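Local coordinates for replication initiation and membrane attachment protein (Geobacillus stearothermophilus 10, PDB 5WTN) that probably helps initiate and restart DNA replication as a tetrameric component of the bacterial primosome, at residues 81-93 and 103-115. Residues are numbered along the deposited sequence; the frame is centred on the assembly and turned at random.
Sequences RLKLEGIGLLDTY and KLFLYELRPPLAP
Asp91 pairs with Glu108 and Tyr93 with Leu106 as strands 90-93 and 104-109 run antiparallel in a buried beta hairpin that follows helix 74-86, consistent with the wing of a winged-helix domain. Four backbone bonds join these pairs, among them Glu108 N to Asp91 O at 2.8 Å; beyond them Arg110 N donates a fifth to Leu89 O. On the face carrying Leu90, Thr92 and Tyr107, Leu90 CD1 packs on Tyr107 CB at 3.8 Å. Thr92 OG1 lies at the edge of the Tyr107 ring and donates to Glu85 OE2 (2.8 Å) from above the carboxylate plane. Arg81 grips that same oxygen side-on through NE (2.7 Å) and NH2. Arg81 CD lies 3.5 Å from Tyr107 CE1, and the bend at chi3 (87°) turns the guanidinium back to Glu85, with NH1 over one face of Phe105. Tyr107 OH has its main partner in His63; its bond from Arg81 NH1 is weak. A leucine in place of Arg81 would probably leave the Glu85 carboxylate without this charge partner. The Tyr93 backbone also joins a ladder with a second subunit. On the face of Asp91 and Glu108, Asp91 OD2 meets Arg110 NH1 in a long salt bridge of 3.6 Å.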
loop_
_atom_site.group_PDB
_atom_site.type_symbol
_atom_site.label_atom_id
_atom_site.label_comp_id
_atom_site.label_asym_id
_atom_site.label_seq_id
_atom_site.Cartn_x
_atom_site.Cartn_y
_atom_site.Cartn_z
ATOM N N ARG A 81 -13.304 -21.123 -5.756
ATOM C CA ARG A 81 -13.106 -20.479 -7.037
ATOM C C ARG A 81 -14.427 -20.016 -7.662
ATOM O O ARG A 81 -14.502 -18.971 -8.296
ATOM C CB ARG A 81 -12.422 -21.429 -8.015
ATOM C CG ARG A 81 -11.831 -20.676 -9.184
ATOM C CD ARG A 81 -11.521 -21.527 -10.373
ATOM N NE ARG A 81 -12.668 -21.659 -11.254
ATOM C CZ ARG A 81 -12.780 -22.627 -12.152
ATOM N NH1 ARG A 81 -11.806 -23.523 -12.256
ATOM N NH2 ARG A 81 -13.859 -22.707 -12.930
ATOM N N LEU A 82 -15.468 -20.800 -7.469
ATOM C CA LEU A 82 -16.745 -20.529 -8.086
ATOM C C LEU A 82 -17.500 -19.417 -7.341
ATOM O O LEU A 82 -18.238 -18.646 -7.940
ATOM C CB LEU A 82 -17.570 -21.826 -8.145
ATOM C CG LEU A 82 -17.671 -22.610 -9.450
ATOM C CD1 LEU A 82 -16.310 -22.863 -10.059
ATOM C CD2 LEU A 82 -18.382 -23.909 -9.155
ATOM N N LYS A 83 -17.307 -19.341 -6.031
ATOM C CA LYS A 83 -17.864 -18.241 -5.272
ATOM C C LYS A 83 -17.254 -16.936 -5.734
ATOM O O LYS A 83 -17.954 -15.960 -5.915
ATOM C CB LYS A 83 -17.631 -18.433 -3.788
ATOM C CG LYS A 83 -18.381 -19.603 -3.256
ATOM C CD LYS A 83 -18.321 -19.623 -1.759
ATOM C CE LYS A 83 -18.881 -20.908 -1.215
ATOM N NZ LYS A 83 -18.913 -20.802 0.259
ATOM N N LEU A 84 -15.945 -16.934 -5.944
ATOM C CA LEU A 84 -15.280 -15.748 -6.455
ATOM C C LEU A 84 -15.817 -15.385 -7.823
ATOM O O LEU A 84 -15.972 -14.214 -8.115
ATOM C CB LEU A 84 -13.758 -15.907 -6.483
ATOM C CG LEU A 84 -13.083 -16.027 -5.123
ATOM C CD1 LEU A 84 -11.609 -15.886 -5.269
ATOM C CD2 LEU A 84 -13.596 -15.000 -4.156
ATOM N N GLU A 85 -16.130 -16.382 -8.644
ATOM C CA GLU A 85 -16.658 -16.126 -9.983
ATOM C C GLU A 85 -18.033 -15.450 -9.963
ATOM O O GLU A 85 -18.230 -14.406 -10.585
ATOM C CB GLU A 85 -16.728 -17.427 -10.786
ATOM C CG GLU A 85 -15.381 -17.921 -11.286
ATOM C CD GLU A 85 -15.503 -19.130 -12.193
ATOM O OE1 GLU A 85 -16.563 -19.289 -12.833
ATOM O OE2 GLU A 85 -14.539 -19.921 -12.264
ATOM N N GLY A 86 -18.976 -16.056 -9.249
ATOM C CA GLY A 86 -20.336 -15.586 -9.199
ATOM C C GLY A 86 -20.432 -14.211 -8.606
ATOM O O GLY A 86 -21.244 -13.402 -9.058
ATOM N N ILE A 87 -19.583 -13.914 -7.630
ATOM C CA ILE A 87 -19.664 -12.617 -6.972
ATOM C C ILE A 87 -18.894 -11.502 -7.707
ATOM O O ILE A 87 -18.865 -10.364 -7.254
ATOM C CB ILE A 87 -19.306 -12.681 -5.467
ATOM C CG1 ILE A 87 -20.090 -11.601 -4.707
ATOM C CG2 ILE A 87 -17.817 -12.500 -5.244
ATOM C CD1 ILE A 87 -20.494 -11.989 -3.359
ATOM N N GLY A 88 -18.284 -11.837 -8.835
ATOM C CA GLY A 88 -17.673 -10.842 -9.677
ATOM C C GLY A 88 -16.175 -10.703 -9.522
ATOM O O GLY A 88 -15.519 -10.084 -10.364
ATOM N N LEU A 89 -15.641 -11.284 -8.449
ATOM C CA LEU A 89 -14.213 -11.219 -8.111
ATOM C C LEU A 89 -13.225 -11.931 -9.070
ATOM O O LEU A 89 -12.030 -11.648 -9.049
ATOM C CB LEU A 89 -14.004 -11.665 -6.672
ATOM C CG LEU A 89 -14.520 -10.630 -5.648
ATOM C CD1 LEU A 89 -14.411 -11.120 -4.213
ATOM C CD2 LEU A 89 -13.807 -9.268 -5.798
ATOM N N LEU A 90 -13.702 -12.869 -9.884
ATOM C CA LEU A 90 -12.799 -13.581 -10.769
ATOM C C LEU A 90 -13.440 -13.988 -12.081
ATOM O O LEU A 90 -14.512 -14.585 -12.091
ATOM C CB LEU A 90 -12.213 -14.819 -10.057
ATOM C CG LEU A 90 -11.372 -15.784 -10.922
ATOM C CD1 LEU A 90 -9.934 -15.331 -11.113
ATOM C CD2 LEU A 90 -11.427 -17.209 -10.398
ATOM N N ASP A 91 -12.759 -13.721 -13.191
ATOM C CA ASP A 91 -13.200 -14.246 -14.477
ATOM C C ASP A 91 -12.307 -15.399 -14.871
ATOM O O ASP A 91 -11.082 -15.331 -14.747
ATOM C CB ASP A 91 -13.189 -13.178 -15.580
ATOM C CG ASP A 91 -14.387 -12.229 -15.511
ATOM O OD1 ASP A 91 -15.436 -12.630 -14.962
ATOM O OD2 ASP A 91 -14.281 -11.078 -16.010
ATOM N N THR A 92 -12.933 -16.466 -15.344
ATOM C CA THR A 92 -12.204 -17.673 -15.697
ATOM C C THR A 92 -12.354 -17.988 -17.169
ATOM O O THR A 92 -13.467 -18.047 -17.692
ATOM C CB THR A 92 -12.642 -18.887 -14.834
ATOM O OG1 THR A 92 -12.390 -18.599 -13.451
ATOM C CG2 THR A 92 -11.874 -20.151 -15.241
ATOM N N TYR A 93 -11.222 -18.188 -17.833
ATOM C CA TYR A 93 -11.224 -18.569 -19.236
ATOM C C TYR A 93 -10.548 -19.916 -19.391
ATOM O O TYR A 93 -9.662 -20.268 -18.610
ATOM C CB TYR A 93 -10.470 -17.531 -20.073
ATOM C CG TYR A 93 -11.081 -16.144 -20.096
ATOM C CD1 TYR A 93 -11.926 -15.755 -21.120
ATOM C CD2 TYR A 93 -10.792 -15.213 -19.098
ATOM C CE1 TYR A 93 -12.470 -14.489 -21.147
ATOM C CE2 TYR A 93 -11.330 -13.946 -19.123
ATOM C CZ TYR A 93 -12.167 -13.582 -20.150
ATOM O OH TYR A 93 -12.708 -12.313 -20.182
ATOM N N LYS A 103 -5.999 -29.327 -19.484
ATOM C CA LYS A 103 -6.592 -28.013 -19.705
ATOM C C LYS A 103 -5.678 -26.838 -19.301
ATOM O O LYS A 103 -4.830 -26.956 -18.400
ATOM C CB LYS A 103 -7.903 -27.903 -18.930
ATOM C CG LYS A 103 -9.058 -28.739 -19.436
ATOM C CD LYS A 103 -10.193 -28.611 -18.441
ATOM C CE LYS A 103 -11.530 -29.089 -18.960
ATOM N NZ LYS A 103 -12.550 -28.853 -17.892
ATOM N N LEU A 104 -5.862 -25.699 -19.963
ATOM C CA LEU A 104 -5.164 -24.473 -19.572
ATOM C C LEU A 104 -6.155 -23.365 -19.163
ATOM O O LEU A 104 -6.878 -22.846 -20.006
ATOM C CB LEU A 104 -4.267 -23.985 -20.712
ATOM C CG LEU A 104 -3.576 -22.633 -20.517
ATOM C CD1 LEU A 104 -2.698 -22.641 -19.279
ATOM C CD2 LEU A 104 -2.774 -22.252 -21.745
ATOM N N PHE A 105 -6.169 -23.003 -17.882
ATOM C CA PHE A 105 -7.058 -21.949 -17.377
ATOM C C PHE A 105 -6.406 -20.574 -17.333
ATOM O O PHE A 105 -5.219 -20.453 -17.036
ATOM C CB PHE A 105 -7.530 -22.283 -15.969
ATOM C CG PHE A 105 -8.427 -23.454 -15.914
ATOM C CD1 PHE A 105 -9.777 -23.310 -16.157
ATOM C CD2 PHE A 105 -7.924 -24.720 -15.647
ATOM C CE1 PHE A 105 -10.625 -24.400 -16.115
ATOM C CE2 PHE A 105 -8.768 -25.822 -15.610
ATOM C CZ PHE A 105 -10.121 -25.658 -15.845
ATOM N N LEU A 106 -7.189 -19.541 -17.624
ATOM C CA LEU A 106 -6.762 -18.172 -17.387
ATOM C C LEU A 106 -7.586 -17.635 -16.224
ATOM O O LEU A 106 -8.804 -17.539 -16.308
ATOM C CB LEU A 106 -7.001 -17.332 -18.637
ATOM C CG LEU A 106 -6.002 -16.217 -18.950
ATOM C CD1 LEU A 106 -6.226 -15.672 -20.351
ATOM C CD2 LEU A 106 -6.108 -15.122 -17.908
ATOM N N TYR A 107 -6.925 -17.312 -15.125
ATOM C CA TYR A 107 -7.614 -16.733 -13.983
ATOM C C TYR A 107 -7.406 -15.243 -14.000
ATOM O O TYR A 107 -6.317 -14.758 -13.711
ATOM C CB TYR A 107 -7.043 -17.302 -12.692
ATOM C CG TYR A 107 -7.433 -18.730 -12.472
ATOM C CD1 TYR A 107 -8.702 -19.176 -12.807
ATOM C CD2 TYR A 107 -6.536 -19.645 -11.960
ATOM C CE1 TYR A 107 -9.079 -20.500 -12.618
ATOM C CE2 TYR A 107 -6.901 -20.977 -11.769
ATOM C CZ TYR A 107 -8.175 -21.400 -12.101
ATOM O OH TYR A 107 -8.550 -22.714 -11.918
ATOM N N GLU A 108 -8.462 -14.514 -14.336
ATOM C CA GLU A 108 -8.366 -13.060 -14.491
ATOM C C GLU A 108 -8.935 -12.376 -13.245
ATOM O O GLU A 108 -10.141 -12.376 -12.997
ATOM C CB GLU A 108 -9.065 -12.631 -15.795
ATOM C CG GLU A 108 -9.501 -11.181 -15.914
ATOM C CD GLU A 108 -8.355 -10.222 -16.223
ATOM O OE1 GLU A 108 -7.206 -10.691 -16.418
ATOM O OE2 GLU A 108 -8.606 -8.995 -16.269
ATOM N N LEU A 109 -8.048 -11.809 -12.442
ATOM C CA LEU A 109 -8.481 -11.218 -11.182
ATOM C C LEU A 109 -9.187 -9.888 -11.361
ATOM O O LEU A 109 -8.742 -9.019 -12.108
ATOM C CB LEU A 109 -7.290 -11.017 -10.263
ATOM C CG LEU A 109 -6.909 -12.202 -9.407
ATOM C CD1 LEU A 109 -5.742 -11.791 -8.584
ATOM C CD2 LEU A 109 -8.067 -12.562 -8.495
ATOM N N ARG A 110 -10.282 -9.709 -10.647
ATOM C CA ARG A 110 -10.992 -8.443 -10.686
ATOM C C ARG A 110 -10.962 -7.789 -9.310
ATOM O O ARG A 110 -11.034 -8.454 -8.282
ATOM C CB ARG A 110 -12.409 -8.694 -11.153
ATOM C CG ARG A 110 -12.468 -9.409 -12.502
ATOM C CD ARG A 110 -13.863 -9.335 -13.089
ATOM N NE ARG A 110 -14.374 -7.965 -12.998
ATOM C CZ ARG A 110 -14.475 -7.123 -14.024
ATOM N NH1 ARG A 110 -14.146 -7.511 -15.259
ATOM N NH2 ARG A 110 -14.925 -5.893 -13.809
ATOM N N PRO A 111 -10.819 -6.462 -9.282
ATOM C CA PRO A 111 -10.827 -5.720 -8.004
ATOM C C PRO A 111 -12.235 -5.642 -7.437
ATOM O O PRO A 111 -13.209 -5.716 -8.193
ATOM C CB PRO A 111 -10.339 -4.334 -8.413
ATOM C CG PRO A 111 -9.571 -4.598 -9.703
ATOM C CD PRO A 111 -10.347 -5.639 -10.405
ATOM N N PRO A 112 -12.355 -5.513 -6.116
ATOM C CA PRO A 112 -13.721 -5.424 -5.598
ATOM C C PRO A 112 -14.423 -4.141 -6.020
ATOM O O PRO A 112 -13.837 -3.248 -6.631
ATOM C CB PRO A 112 -13.530 -5.461 -4.073
ATOM C CG PRO A 112 -12.092 -5.205 -3.844
ATOM C CD PRO A 112 -11.343 -5.623 -5.060
ATOM N N LEU A 113 -15.692 -4.040 -5.680
ATOM C CA LEU A 113 -16.392 -2.797 -5.916
ATOM C C LEU A 113 -15.840 -1.723 -4.987
ATOM O O LEU A 113 -15.205 -2.021 -3.964
ATOM C CB LEU A 113 -17.878 -2.973 -5.672
ATOM C CG LEU A 113 -18.698 -3.768 -6.668
ATOM C CD1 LEU A 113 -20.116 -3.938 -6.113
ATOM C CD2 LEU A 113 -18.684 -3.068 -8.016
ATOM N N ALA A 114 -16.040 -0.464 -5.360
ATOM C CA ALA A 114 -15.703 0.629 -4.450
ATOM C C ALA A 114 -16.798 0.614 -3.407
ATOM O O ALA A 114 -17.943 0.282 -3.709
ATOM C CB ALA A 114 -15.675 1.929 -5.175
ATOM N N PRO A 115 -16.452 0.938 -2.170
ATOM C CA PRO A 115 -17.462 0.896 -1.108
ATOM C C PRO A 115 -18.800 1.589 -1.484
ATOM O O PRO A 115 -19.849 1.060 -1.133
ATOM C CB PRO A 115 -16.783 1.646 0.045
ATOM C CG PRO A 115 -15.334 1.509 -0.218
ATOM C CD PRO A 115 -15.131 1.376 -1.693
#